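Local coordinates for protein DNA-entry nuclease (Competence-specific nuclease) (Streptococcus agalactiae ILRI112, PDB 4QGO) that probably hydrolyses nucleic acids with little sequence specificity, as a beta-beta-alpha (His-Me finger) nuclease linked to DNA entry and virulence, at residues L25-Q28 against I33-L36; Q12-N17 against V185-H190; G111-Y116 against V174-R179. The protein carries 1 engineered substitution. One frame throughout, in Å; residues are numbered along the deposited sequence.

Contact 1. Residues L25-Q28 against I33-L36; sequences LPFQ and IYEL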
loop_
_atom_site.group_PDB
_atom_site.type_symbol
_atom_site.label_atom_id
_atom_site.label_comp_id
_atom_site.label_asym_id
_atom_site.label_seq_id
_atom_site.Cartn_x
_atom_site.Cartn_y
_atom_site.Cartn_z
ATOM N N LEU A 25 16.295 -9.479 -1.403
ATOM C CA LEU A 25 16.495 -8.233 -2.131
ATOM C C LEU A 25 17.149 -7.216 -1.214
ATOM O O LEU A 25 16.896 -7.212 -0.007
ATOM C CB LEU A 25 15.163 -7.659 -2.609
ATOM C CG LEU A 25 14.384 -8.346 -3.731
ATOM C CD1 LEU A 25 13.099 -7.578 -4.010
ATOM C CD2 LEU A 25 15.232 -8.443 -4.989
ATOM N N PRO A 26 17.995 -6.341 -1.775
ATOM C CA PRO A 26 18.543 -5.280 -0.930
ATOM C C PRO A 26 17.450 -4.308 -0.525
ATOM O O PRO A 26 16.450 -4.131 -1.235
ATOM C CB PRO A 26 19.565 -4.585 -1.832
ATOM C CG PRO A 26 19.265 -5.028 -3.215
ATOM C CD PRO A 26 18.571 -6.340 -3.131
ATOM N N PHE A 27 17.612 -3.709 0.646
ATOM C CA PHE A 27 16.702 -2.647 1.038
ATOM C C PHE A 27 17.411 -1.629 1.896
ATOM O O PHE A 27 18.422 -1.927 2.537
ATOM C CB PHE A 27 15.452 -3.187 1.731
ATOM C CG PHE A 27 15.723 -4.036 2.934
ATOM C CD1 PHE A 27 15.951 -3.463 4.174
ATOM C CD2 PHE A 27 15.723 -5.414 2.831
ATOM C CE1 PHE A 27 16.189 -4.251 5.288
ATOM C CE2 PHE A 27 15.960 -6.204 3.936
ATOM C CZ PHE A 27 16.193 -5.624 5.169
ATOM N N GLN A 28 16.898 -0.406 1.875
ATOM C CA GLN A 28 17.405 0.615 2.779
ATOM C C GLN A 28 16.277 1.520 3.230
ATOM O O GLN A 28 15.332 1.765 2.488
ATOM C CB GLN A 28 18.512 1.432 2.120
ATOM C CG GLN A 28 18.080 2.163 0.865
ATOM C CD GLN A 28 19.235 2.850 0.174
ATOM O OE1 GLN A 28 19.683 2.420 -0.889
ATOM N NE2 GLN A 28 19.725 3.918 0.772
ATOM N N ILE A 33 10.470 5.167 4.706
ATOM C CA ILE A 33 10.036 3.944 4.033
ATOM C C ILE A 33 11.241 3.067 3.692
ATOM O O ILE A 33 12.380 3.479 3.911
ATOM C CB ILE A 33 9.148 4.256 2.797
ATOM C CG1 ILE A 33 9.837 5.191 1.788
ATOM C CG2 ILE A 33 7.853 4.938 3.265
ATOM C CD1 ILE A 33 10.923 4.547 0.922
ATOM N N TYR A 34 11.000 1.865 3.177
ATOM C CA TYR A 34 12.094 1.032 2.685
ATOM C C TYR A 34 12.099 1.021 1.166
ATOM O O TYR A 34 11.128 0.588 0.532
ATOM C CB TYR A 34 12.001 -0.396 3.241
ATOM C CG TYR A 34 12.417 -0.496 4.685
ATOM C CD1 TYR A 34 13.750 -0.684 5.031
ATOM C CD2 TYR A 34 11.483 -0.394 5.706
ATOM C CE1 TYR A 34 14.138 -0.758 6.357
ATOM C CE2 TYR A 34 11.864 -0.465 7.036
ATOM C CZ TYR A 34 13.191 -0.654 7.353
ATOM O OH TYR A 34 13.576 -0.730 8.674
ATOM N N GLU A 35 13.189 1.513 0.595
ATOM C CA GLU A 35 13.440 1.384 -0.823
ATOM C C GLU A 35 13.960 -0.034 -1.031
ATOM O O GLU A 35 14.858 -0.478 -0.299
ATOM C CB GLU A 35 14.483 2.414 -1.248
ATOM C CG GLU A 35 14.820 2.419 -2.719
ATOM C CD GLU A 35 15.940 3.396 -3.053
ATOM O OE1 GLU A 35 16.606 3.207 -4.093
ATOM O OE2 GLU A 35 16.166 4.348 -2.272
ATOM N N LEU A 36 13.391 -0.748 -2.001
ATOM C CA LEU A 36 13.776 -2.135 -2.256
ATOM C C LEU A 36 14.482 -2.253 -3.588
ATOM O O LEU A 36 14.076 -1.618 -4.561
ATOM C CB LEU A 36 12.524 -3.019 -2.318
ATOM C CG LEU A 36 11.538 -2.882 -1.159
ATOM C CD1 LEU A 36 10.387 -3.858 -1.359
ATOM C CD2 LEU A 36 12.226 -3.109 0.176
#
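Gln28 O is approached by two groups of the facing strand: Glu35 N donates a hydrogen bond to it at 2.9 Å, almost in line with the carbonyl (C=O...N 163°), and Tyr34 CA adds a CH...O contact to the same Gln28 O at 3.3 Å. The partner bond runs the other way, from Gln28 N to Glu35 O over 3.0 Å, with the donor in the carbonyl plane; Phe27 CA also leans on that Glu35 O. Gln28 and Glu35 thus form the hydrogen-bonded pair of a beta hairpin, and Phe27 with Leu36 the adjoining non-hydrogen-bonded pair.

The two faces of the hairpin differ in character. Phe27 carries its ring between its own backbone N and carbonyl carbon (chi1 56°), which stands it beside Tyr34, both side chains pointing the same way. The ring planes are 82° apart, yet their meeting is oblique, Phe27 CD1 to Tyr34 CD1 at 3.6 Å. At the root of the Phe27 side chain, CB rests on the methyl CD2 of Leu36, also at 3.6 Å. This is the face covered by helix 12-22, whose Gln15, Leu18 and Ile22 touch it; the Tyr34 hydroxyl is hydrogen-bonded to Asp9 O. On the other face Gln28 and Glu35 run side by side, touching through Gln28 CG and Glu35 CB at 4.2 Å.

Strand 27-30 is one of the two edge strands of the large sheet, while strand 33-36 bonds onward to strand 201-207. The chemistry therefore implies a division of labour: paired amides fix the register, and the aromatic and aliphatic groups make one face of this edge hairpin a seat for the helix.

Contact 2. Residues Q12-N17 against V185-H190; sequences QEFQNN and VPFAMH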
loop_
_atom_site.group_PDB
_atom_site.type_symbol
_atom_site.label_atom_id
_atom_site.label_comp_id
_atom_site.label_asym_id
_atom_site.label_seq_id
_atom_site.Cartn_x
_atom_site.Cartn_y
_atom_site.Cartn_z
ATOM N N GLN A 12 15.217 -4.372 14.085
ATOM C CA GLN A 12 15.762 -5.572 13.469
ATOM C C GLN A 12 14.636 -6.540 13.134
ATOM O O GLN A 12 14.619 -7.138 12.058
ATOM C CB GLN A 12 16.765 -6.247 14.411
ATOM C CG GLN A 12 17.419 -7.481 13.824
ATOM C CD GLN A 12 18.271 -7.161 12.615
ATOM O OE1 GLN A 12 19.270 -6.448 12.717
ATOM N NE2 GLN A 12 17.876 -7.679 11.456
ATOM N N GLU A 13 13.688 -6.674 14.056
ATOM C CA GLU A 13 12.563 -7.582 13.880
ATOM C C GLU A 13 11.731 -7.212 12.650
ATOM O O GLU A 13 11.396 -8.082 11.839
ATOM C CB GLU A 13 11.675 -7.624 15.125
ATOM C CG GLU A 13 10.614 -8.710 15.050
ATOM C CD GLU A 13 9.878 -8.905 16.360
ATOM O OE1 GLU A 13 10.361 -8.400 17.397
ATOM O OE2 GLU A 13 8.813 -9.557 16.354
ATOM N N PHE A 14 11.417 -5.925 12.507
ATOM C CA PHE A 14 10.701 -5.479 11.318
ATOM C C PHE A 14 11.479 -5.848 10.063
ATOM O O PHE A 14 10.910 -6.368 9.095
ATOM C CB PHE A 14 10.450 -3.965 11.343
ATOM C CG PHE A 14 9.614 -3.487 10.189
ATOM C CD1 PHE A 14 10.188 -3.269 8.944
ATOM C CD2 PHE A 14 8.251 -3.282 10.345
ATOM C CE1 PHE A 14 9.421 -2.868 7.877
ATOM C CE2 PHE A 14 7.485 -2.879 9.274
ATOM C CZ PHE A 14 8.067 -2.669 8.053
ATOM N N GLN A 15 12.779 -5.568 10.076
ATOM C CA GLN A 15 13.611 -5.825 8.908
ATOM C C GLN A 15 13.712 -7.314 8.581
ATOM O O GLN A 15 13.752 -7.689 7.413
ATOM C CB GLN A 15 15.003 -5.198 9.077
ATOM C CG GLN A 15 14.965 -3.681 9.067
ATOM C CD GLN A 15 16.319 -3.039 9.281
ATOM O OE1 GLN A 15 17.271 -3.326 8.561
ATOM N NE2 GLN A 15 16.413 -2.171 10.282
ATOM N N ASN A 16 13.740 -8.158 9.609
ATOM C CA ASN A 16 13.713 -9.605 9.397
ATOM C C ASN A 16 12.414 -10.040 8.711
ATOM O O ASN A 16 12.422 -10.840 7.768
ATOM C CB ASN A 16 13.903 -10.349 10.721
ATOM C CG ASN A 16 15.317 -10.228 11.261
ATOM O OD1 ASN A 16 16.226 -9.781 10.561
ATOM N ND2 ASN A 16 15.513 -10.639 12.512
ATOM N N ASN A 17 11.293 -9.497 9.176
ATOM C CA ASN A 17 10.010 -9.800 8.551
ATOM C C ASN A 17 9.984 -9.334 7.098
ATOM O O ASN A 17 9.502 -10.054 6.217
ATOM C CB ASN A 17 8.861 -9.186 9.349
ATOM C CG ASN A 17 8.603 -9.920 10.649
ATOM O OD1 ASN A 17 8.788 -11.133 10.729
ATOM N ND2 ASN A 17 8.177 -9.191 11.673
ATOM N N VAL A 185 -3.479 -8.470 9.769
ATOM C CA VAL A 185 -3.071 -7.147 9.293
ATOM C C VAL A 185 -1.672 -7.245 8.694
ATOM O O VAL A 185 -0.784 -7.858 9.278
ATOM C CB VAL A 185 -3.051 -6.129 10.464
ATOM C CG1 VAL A 185 -2.630 -4.742 9.984
ATOM C CG2 VAL A 185 -4.405 -6.078 11.148
ATOM N N PRO A 186 -1.458 -6.632 7.518
ATOM C CA PRO A 186 -0.119 -6.662 6.925
ATOM C C PRO A 186 0.834 -5.762 7.706
ATOM O O PRO A 186 0.402 -4.738 8.227
ATOM C CB PRO A 186 -0.353 -6.099 5.516
ATOM C CG PRO A 186 -1.522 -5.194 5.665
ATOM C CD PRO A 186 -2.416 -5.860 6.702
ATOM N N PHE A 187 2.110 -6.128 7.778
ATOM C CA PHE A 187 3.072 -5.277 8.475
ATOM C C PHE A 187 3.655 -4.201 7.563
ATOM O O PHE A 187 4.324 -3.278 8.037
ATOM C CB PHE A 187 4.201 -6.102 9.134
ATOM C CG PHE A 187 5.159 -6.725 8.144
ATOM C CD1 PHE A 187 6.295 -6.038 7.724
ATOM C CD2 PHE A 187 4.918 -7.996 7.632
ATOM C CE1 PHE A 187 7.173 -6.604 6.793
ATOM C CE2 PHE A 187 5.786 -8.570 6.716
ATOM C CZ PHE A 187 6.921 -7.879 6.301
ATOM N N ALA A 188 3.416 -4.324 6.255
ATOM C CA ALA A 188 3.888 -3.329 5.303
ATOM C C ALA A 188 3.098 -3.436 4.026
ATOM O O ALA A 188 2.448 -4.448 3.771
ATOM C CB ALA A 188 5.376 -3.531 5.002
ATOM N N MET A 189 3.143 -2.377 3.225
ATOM C CA MET A 189 2.538 -2.394 1.905
ATOM C C MET A 189 3.626 -2.269 0.841
ATOM O O MET A 189 4.355 -1.284 0.803
ATOM C CB MET A 189 1.501 -1.271 1.768
ATOM C CG MET A 189 0.323 -1.400 2.725
ATOM S SD MET A 189 -0.810 -2.735 2.288
ATOM C CE MET A 189 -1.753 -1.936 0.989
ATOM N N HIS A 190 3.731 -3.276 -0.025
ATOM C CA HIS A 190 4.732 -3.275 -1.085
ATOM C C HIS A 190 4.154 -2.586 -2.320
ATOM O O HIS A 190 3.160 -3.053 -2.867
ATOM C CB HIS A 190 5.110 -4.732 -1.399
ATOM C CG HIS A 190 6.239 -4.893 -2.370
ATOM N ND1 HIS A 190 6.579 -6.126 -2.887
ATOM C CD2 HIS A 190 7.112 -4.005 -2.901
ATOM C CE1 HIS A 190 7.606 -5.985 -3.707
ATOM N NE2 HIS A 190 7.954 -4.710 -3.728
#
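A classic beta bulge, Phe187 and Ala188 set together opposite the single residue Leu177 of the neighbouring strand, supplies the sheet side of this helix-to-sheet contact. From it the Phe187 side chain reaches toward helix 12-22, where Phe14 and Asn17, one turn apart, receive it. The two phenyl rings make an edge-to-face (T-shaped) pair, the edge of Phe187 directed at the face of Phe14, with centroids 5.4 Å apart and planes at 83°. Phe187 CD1 makes the nearest approach of the rings, 3.7 Å from Phe14 CE2.

The backbone takes part as well: Phe187 O lies near the plane of the Phe14 ring, at its edge, 3.4 Å from CE2. Asn17 comes over a face of the Phe187 ring, its CB forming a CH-pi contact 4.0 Å from the ring centroid and 17° off the normal, while Asn17 O stands 3.4 Å from Phe187 CZ. Phe14 extends its ring anti to its backbone N (chi1 -175°), and its CZ thereby also reaches Ala188 CB at 4.2 Å.

Strand 170-177 runs alongside in the same sheet, Leu177 touching Phe187, and Pro186 packs on Val136 of strand 135-139; the helix also rests on strand 33-36 through Gln15 and Tyr34.

Contact 3. Residues G111-Y116 against V174-R179; sequences GALIAY and VTPLYR. Engineered in segment 111-116: Ala112 (natural residue His). With SO4 (sulfate ion), chain E.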
loop_
_atom_site.group_PDB
_atom_site.type_symbol
_atom_site.label_atom_id
_atom_site.label_comp_id
_atom_site.label_asym_id
_atom_site.label_seq_id
_atom_site.Cartn_x
_atom_site.Cartn_y
_atom_site.Cartn_z
ATOM N N GLY A 111 -7.457 1.255 4.408
ATOM C CA GLY A 111 -6.407 1.456 3.418
ATOM C C GLY A 111 -6.625 0.712 2.111
ATOM O O GLY A 111 -6.554 -0.514 2.075
ATOM N N ALA A 112 -6.882 1.449 1.030
ATOM C CA ALA A 112 -7.018 0.822 -0.283
ATOM C C ALA A 112 -5.677 0.352 -0.823
ATOM O O ALA A 112 -4.671 1.050 -0.698
ATOM C CB ALA A 112 -7.635 1.799 -1.269
ATOM N N LEU A 113 -5.663 -0.827 -1.439
ATOM C CA LEU A 113 -4.469 -1.270 -2.157
ATOM C C LEU A 113 -4.326 -0.438 -3.425
ATOM O O LEU A 113 -3.275 0.169 -3.673
ATOM C CB LEU A 113 -4.550 -2.759 -2.512
ATOM C CG LEU A 113 -4.140 -3.749 -1.408
ATOM C CD1 LEU A 113 -4.990 -3.635 -0.156
ATOM C CD2 LEU A 113 -4.215 -5.183 -1.952
ATOM N N ILE A 114 -5.397 -0.417 -4.217
ATOM C CA ILE A 114 -5.447 0.385 -5.439
ATOM C C ILE A 114 -6.396 1.562 -5.212
ATOM O O ILE A 114 -7.586 1.370 -4.986
ATOM C CB ILE A 114 -5.940 -0.442 -6.646
ATOM C CG1 ILE A 114 -5.141 -1.745 -6.791
ATOM C CG2 ILE A 114 -5.839 0.384 -7.916
ATOM C CD1 ILE A 114 -3.679 -1.543 -7.145
ATOM N N ALA A 115 -5.845 2.774 -5.267
ATOM C CA ALA A 115 -6.586 4.003 -4.971
ATOM C C ALA A 115 -7.753 4.291 -5.911
ATOM O O ALA A 115 -7.681 4.055 -7.116
ATOM C CB ALA A 115 -5.628 5.198 -4.942
ATOM N N TYR A 116 -8.817 4.829 -5.328
ATOM C CA TYR A 116 -10.001 5.226 -6.064
ATOM C C TYR A 116 -9.652 6.164 -7.211
ATOM O O TYR A 116 -10.136 5.996 -8.329
ATOM C CB TYR A 116 -11.003 5.904 -5.112
ATOM C CG TYR A 116 -12.273 6.352 -5.803
ATOM C CD1 TYR A 116 -13.249 5.433 -6.151
ATOM C CD2 TYR A 116 -12.479 7.689 -6.128
ATOM C CE1 TYR A 116 -14.406 5.825 -6.794
ATOM C CE2 TYR A 116 -13.642 8.089 -6.760
ATOM C CZ TYR A 116 -14.593 7.149 -7.096
ATOM O OH TYR A 116 -15.754 7.528 -7.736
ATOM N N VAL A 174 0.561 -3.723 -6.094
ATOM C CA VAL A 174 0.500 -3.435 -4.667
ATOM C C VAL A 174 0.237 -4.729 -3.905
ATOM O O VAL A 174 -0.747 -5.429 -4.160
ATOM C CB VAL A 174 -0.608 -2.421 -4.358
ATOM C CG1 VAL A 174 -0.710 -2.195 -2.858
ATOM C CG2 VAL A 174 -0.344 -1.093 -5.088
ATOM N N THR A 175 1.136 -5.059 -2.983
ATOM C CA THR A 175 1.060 -6.335 -2.285
ATOM C C THR A 175 1.167 -6.112 -0.787
ATOM O O THR A 175 2.206 -5.681 -0.299
ATOM C CB THR A 175 2.197 -7.269 -2.715
ATOM O OG1 THR A 175 2.246 -7.354 -4.155
ATOM C CG2 THR A 175 1.998 -8.670 -2.140
ATOM N N PRO A 176 0.091 -6.396 -0.046
ATOM C CA PRO A 176 0.214 -6.400 1.419
ATOM C C PRO A 176 1.198 -7.483 1.846
ATOM O O PRO A 176 1.108 -8.624 1.359
ATOM C CB PRO A 176 -1.200 -6.751 1.896
ATOM C CG PRO A 176 -2.106 -6.453 0.709
ATOM C CD PRO A 176 -1.262 -6.760 -0.500
ATOM N N LEU A 177 2.134 -7.129 2.723
ATOM C CA LEU A 177 3.115 -8.095 3.236
ATOM C C LEU A 177 2.694 -8.558 4.630
ATOM O O LEU A 177 2.508 -7.728 5.532
ATOM C CB LEU A 177 4.519 -7.485 3.264
ATOM C CG LEU A 177 5.039 -6.912 1.945
ATOM C CD1 LEU A 177 6.470 -6.419 2.125
ATOM C CD2 LEU A 177 4.946 -7.948 0.832
ATOM N N TYR A 178 2.495 -9.868 4.784
ATOM C CA TYR A 178 2.108 -10.475 6.063
ATOM C C TYR A 178 3.291 -11.251 6.638
ATOM O O TYR A 178 4.082 -11.827 5.887
ATOM C CB TYR A 178 0.909 -11.416 5.893
ATOM C CG TYR A 178 -0.331 -10.740 5.324
ATOM C CD1 TYR A 178 -1.217 -10.064 6.147
ATOM C CD2 TYR A 178 -0.602 -10.775 3.960
ATOM C CE1 TYR A 178 -2.341 -9.437 5.632
ATOM C CE2 TYR A 178 -1.730 -10.164 3.438
ATOM C CZ TYR A 178 -2.593 -9.492 4.276
ATOM O OH TYR A 178 -3.702 -8.880 3.761
ATOM N N ARG A 179 3.416 -11.270 7.967
ATOM C CA ARG A 179 4.543 -11.944 8.621
ATOM C C ARG A 179 4.463 -13.447 8.461
ATOM O O ARG A 179 5.479 -14.145 8.520
ATOM C CB ARG A 179 4.551 -11.674 10.122
ATOM C CG ARG A 179 4.820 -10.237 10.536
ATOM C CD ARG A 179 4.897 -10.134 12.058
ATOM N NE ARG A 179 3.690 -10.659 12.687
ATOM C CZ ARG A 179 3.573 -10.910 13.986
ATOM N NH1 ARG A 179 4.597 -10.688 14.804
ATOM N NH2 ARG A 179 2.436 -11.389 14.470
HETATM S S SO4 E . -19.046 5.784 -7.890
HETATM O O1 SO4 E . -19.237 5.743 -6.443
HETATM O O2 SO4 E . -17.640 5.535 -8.204
HETATM O O3 SO4 E . -19.872 4.758 -8.521
HETATM O O4 SO4 E . -19.444 7.097 -8.389
#
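The CA atoms of Leu113 and Val174 are 6.0 Å apart, and the two backbones do not pair as strands: the chain has just left strand 108-112 and turns at Leu113 into a helical backbone conformation (psi -54°), whereas Val174 to Leu177 remain extended. The turn presents both the side chain and the carbonyl of Leu113 to the facing strand. Leu113 O settles against the fork of Val174, 3.6 Å from CG1 and 3.5 Å from CG2. This two-pronged approach follows from the valine torsion, which sets CG1 anti to the backbone N (chi1 177°) and brings both methyls round the oxygen. Alongside, Leu113 CB meets Val174 CG1 at 3.9 Å.

Farther out, the leucine runs at about a right angle to Pro176, and its CD2 methyl bears on the proline ring, 3.6 Å from both CG and CD. Ile114 and Val174 pass each other pointing opposite ways, touching at Ile114 CD1 and Val174 CG2, 3.9 Å apart.

Strand 108-112 pairs with strand 135-139 in a separate two-stranded sheet, consistent with the beta hairpin of the beta-beta-alpha motif, so this apolar seam joins that sheet to the large antiparallel one. Ala112 is an engineered substitution; the natural residue is histidine, and its place directly after Gly111 is consistent with the signature motif of this family, whose histidine acts as general base in relatives. The CB of Ala112 points away from segment 174-179. Asn134 fastens the turn, its OD1 accepting a hydrogen bond from Ile114 N, and Met189 packs on both Leu113 and Val174.

Beyond the N-cap residue Ala115, the hydroxyl of Tyr116 donates a hydrogen bond of 2.8 Å to O2 of a sulfate ion, which Arg81 N also holds and which probably comes from the crystallisation liquor; O2 lies in the plane of the Tyr116 ring, at its edge.

Depth in the fold and chemistry change together across the three contacts. The centre of contact 3 lies about 4 Å from the centre of the chain; its touching residues are all buried and its side-chain contacts aliphatic. Contact 2, also buried, is aromatic; contact 1, its centre about 15 Å from that of the chain, is partly exposed and the one that pairs backbones. All three reach the large sheet. Helix 12-22, one side of contact 2, also covers a face of contact 1, and Phe14 CE1 lies 3.5 Å from Tyr34 CE2. Contacts 2 and 3 meet on adjacent strands, where Phe187 N probably donates a hydrogen bond to Leu177 O at 2.8 Å. Contacts 1 and 3 do not touch.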